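Local coordinates for protein glyoxylate reductase (Paecilomyces sp. J18, PDB 3WNV) that probably reduces glyoxylate to glycolate with a nicotinamide cofactor, as a member of the D-isomer specific 2-hydroxyacid dehydrogenase family, at residues S3-I9 / D50-R56; A21-V26 / L311-E316; L127-P133 / T146-P152. All coordinates share one frame; numbering follows the deposited sequence.

Contact 1. Residues S3-I9 / D50-R56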
ATOM      1  N   SER A   3      14.739  28.129 -17.007  1.00 30.04           N
ATOM      2  CA  SER A   3      15.557  26.990 -16.742  1.00 23.29           C
ATOM      3  C   SER A   3      14.985  25.973 -15.765  1.00 24.45           C
ATOM      4  O   SER A   3      15.721  25.193 -15.258  1.00 29.82           O
ATOM      5  CB  SER A   3      16.900  27.391 -16.240  1.00 25.68           C
ATOM      6  OG  SER A   3      17.572  28.056 -17.253  1.00 28.29           O
ATOM      7  N   GLN A   4      13.695  25.926 -15.613  1.00 21.27           N
ATOM      8  CA  GLN A   4      13.092  24.899 -14.777  1.00 16.73           C
ATOM      9  C   GLN A   4      13.283  23.500 -15.326  1.00 18.50           C
ATOM     10  O   GLN A   4      13.218  23.293 -16.484  1.00 17.21           O
ATOM     11  CB  GLN A   4      11.621  25.128 -14.624  1.00 29.93           C
ATOM     12  CG  GLN A   4      11.246  26.483 -14.166  1.00 34.17           C
ATOM     13  CD  GLN A   4       9.820  26.616 -13.823  1.00 35.03           C
ATOM     14  OE1 GLN A   4       8.986  25.937 -14.329  1.00 29.91           O
ATOM     15  NE2 GLN A   4       9.541  27.510 -12.933  1.00 38.98           N
ATOM     16  N   ALA A   5      13.509  22.570 -14.435  1.00 14.07           N
ATOM     17  CA  ALA A   5      13.698  21.163 -14.803  1.00 15.74           C
ATOM     18  C   ALA A   5      12.814  20.239 -13.973  1.00 19.74           C
ATOM     19  O   ALA A   5      12.442  20.569 -12.830  1.00 17.85           O
ATOM     20  CB  ALA A   5      15.161  20.774 -14.684  1.00 14.77           C
ATOM     21  N   ALA A   6      12.483  19.080 -14.533  1.00 13.17           N
ATOM     22  CA  ALA A   6      11.861  18.012 -13.759  1.00 11.96           C
ATOM     23  C   ALA A   6      12.794  16.787 -13.719  1.00 17.50           C
ATOM     24  O   ALA A   6      13.451  16.473 -14.706  1.00 19.34           O
ATOM     25  CB  ALA A   6      10.519  17.614 -14.340  1.00 13.47           C
ATOM     26  N   LEU A   7      12.840  16.092 -12.589  1.00 13.82           N
ATOM     27  CA  LEU A   7      13.756  14.968 -12.452  1.00 11.20           C
ATOM     28  C   LEU A   7      12.979  13.689 -12.187  1.00 15.25           C
ATOM     29  O   LEU A   7      12.153  13.620 -11.263  1.00 14.09           O
ATOM     30  CB  LEU A   7      14.730  15.229 -11.302  1.00 13.49           C
ATOM     31  CG  LEU A   7      15.590  14.033 -10.893  1.00 13.56           C
ATOM     32  CD1 LEU A   7      16.551  13.671 -12.018  1.00 17.91           C
ATOM     33  CD2 LEU A   7      16.386  14.383  -9.601  1.00 17.08           C
ATOM     34  N   LEU A   8      13.245  12.668 -12.992  1.00 14.43           N
ATOM     35  CA  LEU A   8      12.556  11.382 -12.832  1.00 12.34           C
ATOM     36  C   LEU A   8      13.475  10.431 -12.054  1.00 16.32           C
ATOM     37  O   LEU A   8      14.607  10.196 -12.483  1.00 16.00           O
ATOM     38  CB  LEU A   8      12.324  10.788 -14.224  1.00 14.81           C
ATOM     39  CG  LEU A   8      11.967   9.273 -14.214  1.00  8.98           C
ATOM     40  CD1 LEU A   8      10.754   8.902 -13.340  1.00 13.19           C
ATOM     41  CD2 LEU A   8      11.738   8.734 -15.657  1.00 14.56           C
ATOM     42  N   ILE A   9      13.010   9.916 -10.914  1.00 17.05           N
ATOM     43  CA  ILE A   9      13.777   8.926 -10.158  1.00 18.84           C
ATOM     44  C   ILE A   9      13.216   7.557 -10.515  1.00 14.66           C
ATOM     45  O   ILE A   9      12.030   7.316 -10.346  1.00 14.74           O
ATOM     46  CB  ILE A   9      13.592   9.044  -8.619  1.00 15.12           C
ATOM     47  CG1 ILE A   9      13.805  10.488  -8.106  1.00 18.15           C
ATOM     48  CG2 ILE A   9      14.564   8.067  -7.918  1.00 15.61           C
ATOM     49  CD1 ILE A   9      15.167  11.050  -8.339  1.00 18.36           C
ATOM     50  N   ASP A  50      18.389  23.370 -10.928  1.00 19.23           N
ATOM     51  CA  ASP A  50      17.208  23.964 -11.555  1.00 22.02           C
ATOM     52  C   ASP A  50      15.967  23.080 -11.463  1.00 17.85           C
ATOM     53  O   ASP A  50      14.930  23.383 -12.057  1.00 18.55           O
ATOM     54  CB  ASP A  50      17.499  24.252 -13.033  1.00 21.39           C
ATOM     55  CG  ASP A  50      18.507  25.421 -13.220  1.00 46.79           C
ATOM     56  OD1 ASP A  50      18.278  26.559 -12.702  1.00 36.29           O
ATOM     57  OD2 ASP A  50      19.556  25.182 -13.864  1.00 51.58           O
ATOM     58  N   VAL A  51      16.053  21.986 -10.721  1.00 15.65           N
ATOM     59  CA  VAL A  51      14.928  21.035 -10.682  1.00 12.89           C
ATOM     60  C   VAL A  51      13.817  21.551  -9.780  1.00 16.23           C
ATOM     61  O   VAL A  51      14.033  21.715  -8.580  1.00 15.00           O
ATOM     62  CB  VAL A  51      15.384  19.681 -10.174  1.00 16.62           C
ATOM     63  CG1 VAL A  51      14.158  18.753  -9.940  1.00 14.74           C
ATOM     64  CG2 VAL A  51      16.381  19.059 -11.165  1.00 15.54           C
ATOM     65  N   ILE A  52      12.635  21.811 -10.340  1.00 17.03           N
ATOM     66  CA  ILE A  52      11.496  22.317  -9.554  1.00 14.52           C
ATOM     67  C   ILE A  52      10.601  21.182  -9.083  1.00 16.53           C
ATOM     68  O   ILE A  52       9.916  21.294  -8.061  1.00 16.28           O
ATOM     69  CB  ILE A  52      10.655  23.357 -10.355  1.00 19.34           C
ATOM     70  CG1 ILE A  52       9.515  23.948  -9.515  1.00 19.96           C
ATOM     71  CG2 ILE A  52      10.063  22.746 -11.601  1.00 21.71           C
ATOM     72  CD1 ILE A  52       8.763  25.061 -10.260  1.00 28.69           C
ATOM     73  N   ALA A  53      10.607  20.070  -9.812  1.00 14.04           N
ATOM     74  CA  ALA A  53       9.712  18.965  -9.457  1.00 11.62           C
ATOM     75  C   ALA A  53      10.362  17.623  -9.699  1.00 12.55           C
ATOM     76  O   ALA A  53      11.118  17.466 -10.646  1.00 12.62           O
ATOM     77  CB  ALA A  53       8.440  19.054 -10.238  1.00 13.32           C
ATOM     78  N   ILE A  54       9.979  16.631  -8.901  1.00 10.30           N
ATOM     79  CA  ILE A  54      10.605  15.319  -8.969  1.00 11.09           C
ATOM     80  C   ILE A  54       9.501  14.296  -9.080  1.00 10.78           C
ATOM     81  O   ILE A  54       8.540  14.337  -8.304  1.00 13.78           O
ATOM     82  CB  ILE A  54      11.386  15.017  -7.677  1.00 12.35           C
ATOM     83  CG1 ILE A  54      12.698  15.810  -7.635  1.00 17.19           C
ATOM     84  CG2 ILE A  54      11.677  13.499  -7.557  1.00 11.52           C
ATOM     85  CD1 ILE A  54      13.406  15.673  -6.246  1.00 10.50           C
ATOM     86  N   TYR A  55       9.632  13.365 -10.018  1.00 10.63           N
ATOM     87  CA  TYR A  55       8.741  12.211 -10.077  1.00  6.55           C
ATOM     88  C   TYR A  55       9.460  11.082  -9.384  1.00 10.81           C
ATOM     89  O   TYR A  55      10.607  10.795  -9.737  1.00 11.11           O
ATOM     90  CB  TYR A  55       8.545  11.803 -11.565  1.00 10.42           C
ATOM     91  CG  TYR A  55       7.687  10.546 -11.772  1.00 12.61           C
ATOM     92  CD1 TYR A  55       8.129   9.279 -11.369  1.00  9.91           C
ATOM     93  CD2 TYR A  55       6.470  10.629 -12.435  1.00 11.63           C
ATOM     94  CE1 TYR A  55       7.339   8.108 -11.575  1.00 11.53           C
ATOM     95  CE2 TYR A  55       5.672   9.490 -12.644  1.00 14.22           C
ATOM     96  CZ  TYR A  55       6.114   8.239 -12.201  1.00 16.16           C
ATOM     97  OH  TYR A  55       5.334   7.136 -12.441  1.00 14.90           O
ATOM     98  N   ARG A  56       8.799  10.395  -8.437  1.00 11.14           N
ATOM     99  CA  ARG A  56       9.412   9.204  -7.872  1.00 11.48           C
ATOM    100  C   ARG A  56       8.334   8.189  -7.615  1.00  8.67           C
ATOM    101  O   ARG A  56       7.133   8.496  -7.701  1.00 10.86           O
ATOM    102  CB  ARG A  56      10.165   9.531  -6.565  1.00 10.89           C
ATOM    103  CG  ARG A  56       9.255   9.873  -5.387  1.00 11.39           C
ATOM    104  CD  ARG A  56      10.072  10.083  -4.114  1.00  9.49           C
ATOM    105  NE  ARG A  56      10.777   8.848  -3.681  1.00 10.81           N
ATOM    106  CZ  ARG A  56      10.241   7.914  -2.880  1.00 14.13           C
ATOM    107  NH1 ARG A  56       8.987   8.022  -2.442  1.00 13.17           N
ATOM    108  NH2 ARG A  56      10.971   6.859  -2.502  1.00 10.70           N
TER
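Strands 5-9 and 51-56 run parallel, their axes 4.7 Å apart at closest approach and 18° from aligned, with A5 N donating to D50 O, A5 O accepting from I52 N, and further bonds joining L7 to A53 and Y55. The last of the series is the straightest: I9 N meets Y55 O at 2.8 Å with 173° at the hydrogen. Between A5 and A6 the register slips by one residue, a beta bulge at I52, whose CG2 settles against A5 O while its CD1 extends to the amide of Q4. In the five-stranded parallel sheet of this domain, strand 5-9 lies between 27-31 and 51-57, the 2-1-3-4-5 order of a flavodoxin-like fold. On one face, L7 CB rests on V51 CG1 at 3.8 Å; beyond them the I9 side chain crosses that of I54, CG1 to CG2 3.7 Å. On the other, L8 and Y55 point the same way, and L8 CD1 presses on ring atom CD1 of Y55 at 3.3 Å. Y55 CG stands anti to the backbone N (chi1 177°), which carries the ring alongside L8; its hydroxyl bonds to N85. Helix 297-317 packs on this same face through L311 against A53 and Y55. R56 turns its guanidinium away to N91.

Contact 2. Residues A21-V26 / L311-E316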
ATOM      1  N   ALA A  21       6.281  14.353 -23.156  1.00 20.18           N
ATOM      2  CA  ALA A  21       5.484  15.521 -23.513  1.00 22.37           C
ATOM      3  C   ALA A  21       5.762  16.751 -22.632  1.00 24.18           C
ATOM      4  O   ALA A  21       5.598  17.876 -23.072  1.00 25.92           O
ATOM      5  CB  ALA A  21       4.020  15.162 -23.492  1.00 23.29           C
ATOM      6  N   LEU A  22       6.184  16.543 -21.391  1.00 19.96           N
ATOM      7  CA  LEU A  22       6.488  17.675 -20.495  1.00 18.32           C
ATOM      8  C   LEU A  22       7.698  18.478 -20.917  1.00 17.97           C
ATOM      9  O   LEU A  22       7.981  19.527 -20.337  1.00 20.60           O
ATOM     10  CB  LEU A  22       6.705  17.191 -19.049  1.00 16.82           C
ATOM     11  CG  LEU A  22       5.524  16.476 -18.392  1.00 21.18           C
ATOM     12  CD1 LEU A  22       5.993  15.791 -17.102  1.00 21.76           C
ATOM     13  CD2 LEU A  22       4.388  17.451 -18.084  1.00 23.42           C
ATOM     14  N   SER A  23       8.417  18.005 -21.927  1.00 23.14           N
ATOM     15  CA  SER A  23       9.601  18.732 -22.392  1.00 19.46           C
ATOM     16  C   SER A  23       9.262  20.067 -23.020  1.00 24.86           C
ATOM     17  O   SER A  23      10.131  20.924 -23.170  1.00 25.63           O
ATOM     18  CB  SER A  23      10.421  17.876 -23.344  1.00 24.37           C
ATOM     19  OG  SER A  23       9.829  17.836 -24.620  1.00 31.90           O
ATOM     20  N   SER A  24       7.997  20.261 -23.385  1.00 19.28           N
ATOM     21  CA  SER A  24       7.580  21.572 -23.871  1.00 26.99           C
ATOM     22  C   SER A  24       7.564  22.607 -22.745  1.00 27.07           C
ATOM     23  O   SER A  24       7.606  23.801 -23.005  1.00 28.67           O
ATOM     24  CB  SER A  24       6.200  21.489 -24.522  1.00 33.42           C
ATOM     25  OG  SER A  24       5.207  21.315 -23.529  1.00 34.79           O
ATOM     26  N   LEU A  25       7.497  22.138 -21.501  1.00 21.68           N
ATOM     27  CA  LEU A  25       7.461  23.014 -20.335  1.00 23.17           C
ATOM     28  C   LEU A  25       8.785  23.099 -19.594  1.00 22.84           C
ATOM     29  O   LEU A  25       9.119  24.148 -19.069  1.00 24.20           O
ATOM     30  CB  LEU A  25       6.402  22.523 -19.329  1.00 21.85           C
ATOM     31  CG  LEU A  25       4.999  22.267 -19.877  1.00 30.61           C
ATOM     32  CD1 LEU A  25       4.076  21.640 -18.826  1.00 30.81           C
ATOM     33  CD2 LEU A  25       4.399  23.537 -20.409  1.00 36.42           C
ATOM     34  N   VAL A  26       9.512  21.981 -19.477  1.00 17.45           N
ATOM     35  CA  VAL A  26      10.704  21.975 -18.623  1.00 18.19           C
ATOM     36  C   VAL A  26      11.772  21.071 -19.232  1.00 20.98           C
ATOM     37  O   VAL A  26      11.475  20.251 -20.083  1.00 22.06           O
ATOM     38  CB  VAL A  26      10.379  21.393 -17.203  1.00 18.57           C
ATOM     39  CG1 VAL A  26       9.572  22.383 -16.365  1.00 21.51           C
ATOM     40  CG2 VAL A  26       9.664  20.035 -17.323  1.00 18.83           C
ATOM     41  N   LEU A 311       2.274  16.487 -11.766  1.00 15.63           N
ATOM     42  CA  LEU A 311       3.439  17.232 -12.240  1.00 19.19           C
ATOM     43  C   LEU A 311       3.108  18.371 -13.189  1.00 17.48           C
ATOM     44  O   LEU A 311       3.617  19.483 -13.066  1.00 16.58           O
ATOM     45  CB  LEU A 311       4.412  16.287 -12.937  1.00 23.34           C
ATOM     46  CG  LEU A 311       5.233  15.472 -11.979  1.00 30.85           C
ATOM     47  CD1 LEU A 311       5.857  14.259 -12.675  1.00 36.79           C
ATOM     48  CD2 LEU A 311       6.279  16.378 -11.375  1.00 29.53           C
ATOM     49  N   ARG A 312       2.279  18.087 -14.170  1.00 15.60           N
ATOM     50  CA  ARG A 312       1.925  19.084 -15.160  1.00 18.50           C
ATOM     51  C   ARG A 312       1.169  20.240 -14.500  1.00 20.39           C
ATOM     52  O   ARG A 312       1.432  21.416 -14.789  1.00 20.43           O
ATOM     53  CB  ARG A 312       1.097  18.442 -16.283  1.00 15.62           C
ATOM     54  CG  ARG A 312       0.631  19.455 -17.312  1.00 22.01           C
ATOM     55  CD  ARG A 312      -0.168  18.770 -18.406  1.00 27.54           C
ATOM     56  NE  ARG A 312       0.683  17.971 -19.293  1.00 32.81           N
ATOM     57  CZ  ARG A 312       1.363  18.490 -20.320  1.00 34.91           C
ATOM     58  NH1 ARG A 312       1.294  19.793 -20.556  1.00 36.07           N
ATOM     59  NH2 ARG A 312       2.113  17.721 -21.108  1.00 29.99           N
ATOM     60  N   SER A 313       0.269  19.907 -13.584  1.00 19.30           N
ATOM     61  CA  SER A 313      -0.470  20.937 -12.851  1.00 24.09           C
ATOM     62  C   SER A 313       0.483  21.790 -12.020  1.00 19.01           C
ATOM     63  O   SER A 313       0.352  23.014 -11.956  1.00 19.57           O
ATOM     64  CB  SER A 313      -1.494  20.272 -11.928  1.00 25.09           C
ATOM     65  OG  SER A 313      -2.322  21.252 -11.317  1.00 30.72           O
ATOM     66  N   ALA A 314       1.454  21.141 -11.396  1.00 20.72           N
ATOM     67  CA  ALA A 314       2.414  21.858 -10.549  1.00 19.74           C
ATOM     68  C   ALA A 314       3.215  22.869 -11.366  1.00 19.52           C
ATOM     69  O   ALA A 314       3.326  24.050 -11.010  1.00 20.21           O
ATOM     70  CB  ALA A 314       3.330  20.883  -9.877  1.00 15.00           C
ATOM     71  N   ILE A 315       3.763  22.393 -12.472  1.00 18.05           N
ATOM     72  CA  ILE A 315       4.521  23.229 -13.400  1.00 18.50           C
ATOM     73  C   ILE A 315       3.680  24.348 -14.018  1.00 21.45           C
ATOM     74  O   ILE A 315       4.107  25.489 -14.046  1.00 23.91           O
ATOM     75  CB  ILE A 315       5.181  22.349 -14.501  1.00 22.71           C
ATOM     76  CG1 ILE A 315       6.188  21.385 -13.859  1.00 19.41           C
ATOM     77  CG2 ILE A 315       5.879  23.238 -15.565  1.00 23.10           C
ATOM     78  CD1 ILE A 315       6.550  20.231 -14.761  1.00 22.83           C
ATOM     79  N   GLU A 316       2.490  24.029 -14.522  1.00 20.24           N
ATOM     80  CA  GLU A 316       1.713  25.022 -15.269  1.00 27.97           C
ATOM     81  C   GLU A 316       0.988  26.012 -14.358  1.00 27.74           C
ATOM     82  O   GLU A 316       0.937  27.207 -14.648  1.00 28.79           O
ATOM     83  CB  GLU A 316       0.680  24.337 -16.189  1.00 25.61           C
ATOM     84  CG  GLU A 316       1.263  23.594 -17.396  1.00 32.14           C
ATOM     85  CD  GLU A 316       0.210  22.821 -18.201  1.00 38.54           C
ATOM     86  OE1 GLU A 316      -0.945  22.652 -17.730  1.00 38.01           O
ATOM     87  OE2 GLU A 316       0.546  22.354 -19.313  1.00 40.88           O
TER
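I315 projects from helix 297-317 into the angle between L25 and V26. Its CG2 branch is shared, 3.9 Å from L25 CB and equally far from V26 CG1, while its CD1 continues to both methyls of V26; the I315 and V26 side chains reach toward each other tip to tip. One turn back on the helix, R312 makes a second, flatter meeting place. L22 sets its CD2 methyl over one face of the guanidinium, offset toward the rim and 3.8 Å from R312 NH2, with R312 CB at its flank. A21 CB comes up at the edge of the same group, near its plane. The chain of R312 extends as far as CD and then bends (chi3 -72°), which swings the guanidinium back across the tip of L22. Residues 22-26 link helix 16-21 to strand 27-31, within the beta-alpha-beta crossover between the adjacent parallel strands 5-9 and 27-31. L22 O accepts from L25 N, the i to i+3 bond of the 3-10 segment 22-24, and also from V26 N one residue further on. The C-terminal helix 297-317 returns to pack on the N-terminal part of the chain, with L311 also touching C83 of strand 81-85. L25 CD1 fits the corner made by R312 and E316, 3.8 Å from R312 NH1 and 3.6 Å from E316 OE2. That corner is held by a salt bridge within the helix: R312 NH1 reaches E316 OE2 at 2.9 Å, the oxygen lying near the guanidinium plane but met from above the plane of its own carboxylate.

Contact 3. Residues L127-P133 / T146-P152; sequences LRQAYVP and TTLGHDP
H150 N donates to L127 O at 3.0 Å, the one direct hydrogen bond between 127-133 and 146-152, and the packing is close around it. G149 CA lies 3.1 Å from the same carbonyl oxygen, at a place where a side chain on G149 would run into L127 O and R128 CD. L127 CB lies 3.5 Å from H150 O, and its CD1 methyl reaches P152 CB at 4.1 Å. At the far end the side chains of T146 and P133 cross at about a right angle, with T146 OG1 only 3.3 Å from P133 CB; that hydroxyl is bonded to H143 O, and V132 CG1 lies against the backbone of T146. An alanine in place of P133 removes CG and CD, and a gap would probably open beside the hydroxyl and methyl of T146. Between these two ends the chains part and water fills in. One water joins R128 O to T147 O, another Q129 O to T147 N, and a third Q129 OE1 to T147 OG1, two oxygens that are 3.8 Å apart. R128 bonds through NE to a water that donates to H150 O, while its NH2 lies 4.3 Å from D151 OD1, too far for a salt bridge and with the oxygen well off the guanidinium plane, so that at most the opposite charges probably attract. Q129, with positive phi (42°), forms the Schellman motif that ends helix 112-127 before helix 131-138 begins. The loop 146-152 runs along the junction of these two helices and leads on to strand 156-160, the first strand of the seven-stranded Rossmann-type sheet, while P152 also touches M178.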
ATOM      1  N   LEU A 127      -9.868 -18.680   3.303  1.00 10.62           N
ATOM      2  CA  LEU A 127     -11.014 -19.452   3.800  1.00  9.21           C
ATOM      3  C   LEU A 127     -11.094 -20.849   3.219  1.00  9.64           C
ATOM      4  O   LEU A 127     -11.746 -21.709   3.834  1.00 12.24           O
ATOM      5  CB  LEU A 127     -12.311 -18.725   3.474  1.00  8.55           C
ATOM      6  CG  LEU A 127     -12.595 -17.435   4.247  1.00  8.68           C
ATOM      7  CD1 LEU A 127     -13.707 -16.682   3.564  1.00 10.03           C
ATOM      8  CD2 LEU A 127     -12.996 -17.745   5.669  1.00 12.94           C
ATOM      9  N   ARG A 128     -10.513 -21.082   2.041  1.00 10.88           N
ATOM     10  CA  ARG A 128     -10.436 -22.425   1.459  1.00  9.30           C
ATOM     11  C   ARG A 128      -9.095 -23.103   1.740  1.00  9.21           C
ATOM     12  O   ARG A 128      -8.892 -24.272   1.331  1.00 12.17           O
ATOM     13  CB  ARG A 128     -10.649 -22.385  -0.087  1.00  9.27           C
ATOM     14  CG  ARG A 128     -11.985 -21.780  -0.562  1.00  9.00           C
ATOM     15  CD  ARG A 128     -13.135 -22.536   0.090  1.00 12.40           C
ATOM     16  NE  ARG A 128     -14.430 -22.166  -0.509  1.00 11.71           N
ATOM     17  CZ  ARG A 128     -15.069 -22.885  -1.437  1.00 12.66           C
ATOM     18  NH1 ARG A 128     -14.564 -24.031  -1.881  1.00 12.19           N
ATOM     19  NH2 ARG A 128     -16.233 -22.446  -1.919  1.00  9.10           N
ATOM     20  N   GLN A 129      -8.177 -22.378   2.398  1.00 13.54           N
ATOM     21  CA  GLN A 129      -6.749 -22.796   2.517  1.00 10.61           C
ATOM     22  C   GLN A 129      -6.265 -23.340   1.167  1.00 14.47           C
ATOM     23  O   GLN A 129      -5.743 -24.479   1.033  1.00 16.80           O
ATOM     24  CB  GLN A 129      -6.542 -23.784   3.690  1.00 15.26           C
ATOM     25  CG  GLN A 129      -7.171 -23.226   4.969  1.00 16.84           C
ATOM     26  CD  GLN A 129      -6.929 -24.043   6.210  1.00 18.80           C
ATOM     27  OE1 GLN A 129      -6.347 -25.126   6.151  1.00 19.86           O
ATOM     28  NE2 GLN A 129      -7.353 -23.513   7.365  1.00 16.09           N
ATOM     29  N   ALA A 130      -6.430 -22.496   0.160  1.00 11.96           N
ATOM     30  CA  ALA A 130      -6.375 -22.936  -1.230  1.00 10.68           C
ATOM     31  C   ALA A 130      -4.994 -23.339  -1.719  1.00 10.38           C
ATOM     32  O   ALA A 130      -4.875 -23.945  -2.782  1.00 11.22           O
ATOM     33  CB  ALA A 130      -6.957 -21.856  -2.159  1.00 13.73           C
ATOM     34  N   TYR A 131      -3.944 -22.979  -0.988  1.00 13.50           N
ATOM     35  CA  TYR A 131      -2.606 -23.413  -1.400  1.00 11.10           C
ATOM     36  C   TYR A 131      -2.503 -24.936  -1.412  1.00 13.71           C
ATOM     37  O   TYR A 131      -1.787 -25.517  -2.220  1.00 12.79           O
ATOM     38  CB  TYR A 131      -1.499 -22.752  -0.530  1.00 15.95           C
ATOM     39  CG  TYR A 131      -0.095 -23.111  -1.003  1.00 16.84           C
ATOM     40  CD1 TYR A 131       0.409 -22.606  -2.201  1.00 17.47           C
ATOM     41  CD2 TYR A 131       0.709 -23.974  -0.259  1.00 19.78           C
ATOM     42  CE1 TYR A 131       1.716 -22.949  -2.653  1.00 17.50           C
ATOM     43  CE2 TYR A 131       2.000 -24.334  -0.694  1.00 19.35           C
ATOM     44  CZ  TYR A 131       2.492 -23.796  -1.889  1.00 22.20           C
ATOM     45  OH  TYR A 131       3.762 -24.127  -2.314  1.00 20.21           O
ATOM     46  N   VAL A 132      -3.215 -25.602  -0.513  1.00 14.09           N
ATOM     47  CA  VAL A 132      -3.219 -27.062  -0.529  1.00 16.35           C
ATOM     48  C   VAL A 132      -3.794 -27.660  -1.829  1.00 14.32           C
ATOM     49  O   VAL A 132      -3.108 -28.433  -2.478  1.00 14.79           O
ATOM     50  CB  VAL A 132      -3.843 -27.663   0.758  1.00 15.09           C
ATOM     51  CG1 VAL A 132      -3.816 -29.175   0.716  1.00 13.95           C
ATOM     52  CG2 VAL A 132      -3.049 -27.151   1.956  1.00 14.58           C
ATOM     53  N   PRO A 133      -5.048 -27.319  -2.207  1.00 10.79           N
ATOM     54  CA  PRO A 133      -5.552 -27.883  -3.475  1.00 13.64           C
ATOM     55  C   PRO A 133      -4.851 -27.354  -4.738  1.00 14.80           C
ATOM     56  O   PRO A 133      -4.724 -28.120  -5.688  1.00 12.41           O
ATOM     57  CB  PRO A 133      -7.053 -27.502  -3.464  1.00 13.98           C
ATOM     58  CG  PRO A 133      -7.154 -26.338  -2.519  1.00 10.77           C
ATOM     59  CD  PRO A 133      -6.126 -26.657  -1.444  1.00 13.82           C
ATOM     60  N   THR A 146      -6.397 -31.660   0.796  1.00 15.40           N
ATOM     61  CA  THR A 146      -7.347 -30.540   0.870  1.00 17.10           C
ATOM     62  C   THR A 146      -8.378 -30.773   1.968  1.00 22.35           C
ATOM     63  O   THR A 146      -8.917 -31.877   2.118  1.00 23.75           O
ATOM     64  CB  THR A 146      -8.081 -30.370  -0.451  1.00 16.07           C
ATOM     65  OG1 THR A 146      -7.129 -30.064  -1.458  1.00 15.17           O
ATOM     66  CG2 THR A 146      -9.104 -29.241  -0.378  1.00 17.24           C
ATOM     67  N   THR A 147      -8.637 -29.745   2.762  1.00 16.11           N
ATOM     68  CA  THR A 147      -9.630 -29.849   3.819  1.00 18.83           C
ATOM     69  C   THR A 147     -10.796 -28.991   3.438  1.00 17.01           C
ATOM     70  O   THR A 147     -10.681 -28.172   2.521  1.00 17.92           O
ATOM     71  CB  THR A 147      -9.077 -29.406   5.201  1.00 18.93           C
ATOM     72  OG1 THR A 147      -8.595 -28.062   5.116  1.00 21.91           O
ATOM     73  CG2 THR A 147      -7.938 -30.301   5.593  1.00 18.79           C
ATOM     74  N   LEU A 148     -11.936 -29.207   4.095  1.00 16.67           N
ATOM     75  CA  LEU A 148     -13.091 -28.345   3.875  1.00 13.41           C
ATOM     76  C   LEU A 148     -12.826 -26.905   4.336  1.00 11.84           C
ATOM     77  O   LEU A 148     -12.238 -26.670   5.410  1.00 12.25           O
ATOM     78  CB  LEU A 148     -14.329 -28.926   4.569  1.00 13.32           C
ATOM     79  CG  LEU A 148     -14.745 -30.339   4.112  1.00 13.39           C
ATOM     80  CD1 LEU A 148     -15.917 -30.858   4.961  1.00 14.15           C
ATOM     81  CD2 LEU A 148     -15.126 -30.372   2.632  1.00  9.87           C
ATOM     82  N   GLY A 149     -13.274 -25.940   3.534  1.00 13.30           N
ATOM     83  CA  GLY A 149     -13.145 -24.522   3.868  1.00 11.31           C
ATOM     84  C   GLY A 149     -14.444 -24.003   4.462  1.00 11.90           C
ATOM     85  O   GLY A 149     -15.323 -24.766   4.876  1.00 12.04           O
ATOM     86  N   HIS A 150     -14.527 -22.696   4.591  1.00 10.29           N
ATOM     87  CA  HIS A 150     -15.731 -22.027   5.098  1.00 11.40           C
ATOM     88  C   HIS A 150     -16.246 -21.004   4.103  1.00 11.47           C
ATOM     89  O   HIS A 150     -15.458 -20.341   3.401  1.00 13.86           O
ATOM     90  CB  HIS A 150     -15.367 -21.303   6.392  1.00 17.27           C
ATOM     91  CG  HIS A 150     -15.214 -22.231   7.550  1.00 15.25           C
ATOM     92  ND1 HIS A 150     -16.293 -22.772   8.221  1.00 17.46           N
ATOM     93  CD2 HIS A 150     -14.106 -22.776   8.113  1.00 18.93           C
ATOM     94  CE1 HIS A 150     -15.856 -23.586   9.168  1.00 18.48           C
ATOM     95  NE2 HIS A 150     -14.535 -23.599   9.130  1.00 17.97           N
ATOM     96  N   ASP A 151     -17.568 -20.858   4.028  1.00 13.87           N
ATOM     97  CA  ASP A 151     -18.172 -19.869   3.153  1.00 17.49           C
ATOM     98  C   ASP A 151     -18.120 -18.532   3.829  1.00 13.86           C
ATOM     99  O   ASP A 151     -18.268 -18.454   5.051  1.00 11.60           O
ATOM    100  CB  ASP A 151     -19.643 -20.193   2.917  1.00 16.46           C
ATOM    101  CG  ASP A 151     -19.829 -21.492   2.153  1.00 17.62           C
ATOM    102  OD1 ASP A 151     -18.934 -21.852   1.349  1.00 14.24           O
ATOM    103  OD2 ASP A 151     -20.864 -22.137   2.384  1.00 16.71           O
ATOM    104  N   PRO A 152     -17.903 -17.476   3.049  1.00 13.78           N
ATOM    105  CA  PRO A 152     -18.007 -16.131   3.641  1.00 11.73           C
ATOM    106  C   PRO A 152     -19.436 -15.703   3.900  1.00 15.03           C
ATOM    107  O   PRO A 152     -19.660 -14.782   4.702  1.00 14.27           O
ATOM    108  CB  PRO A 152     -17.393 -15.230   2.570  1.00  9.83           C
ATOM    109  CG  PRO A 152     -17.548 -15.985   1.280  1.00 13.43           C
ATOM    110  CD  PRO A 152     -17.435 -17.452   1.650  1.00 14.47           C
TER
HETATM  111  O   HOH W   1     -15.011 -19.682   0.709  1.00 15.89           O
HETATM  112  O   HOH W   2     -10.325 -26.317   0.438  1.00 24.78           O
HETATM  113  O   HOH W   3      -7.232 -27.034   2.024  1.00 18.37           O
HETATM  114  O   HOH W   4      -6.139 -27.287   4.286  1.00 19.36           O

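Contacts 1 and 2 are neighbours, with centres 10 Å apart, and they share one piece of core: helix 297-317 lies on the strand of 50-56, and V26 touches Q4 and A6. Contact 1 is mostly buried and held by backbone hydrogen bonds within the sheet; contact 2 is only partly buried and has no hydrogen bond across it, relying on aliphatic packing with a salt-bridged pair at its margin. Contact 3 belongs to the other lobe, its centre 50 Å from that of contact 1 and 51 Å from that of contact 2, on the opposite side of the chain's centre. There, at the surface, one direct hydrogen bond and several bridging waters replace continuous packing.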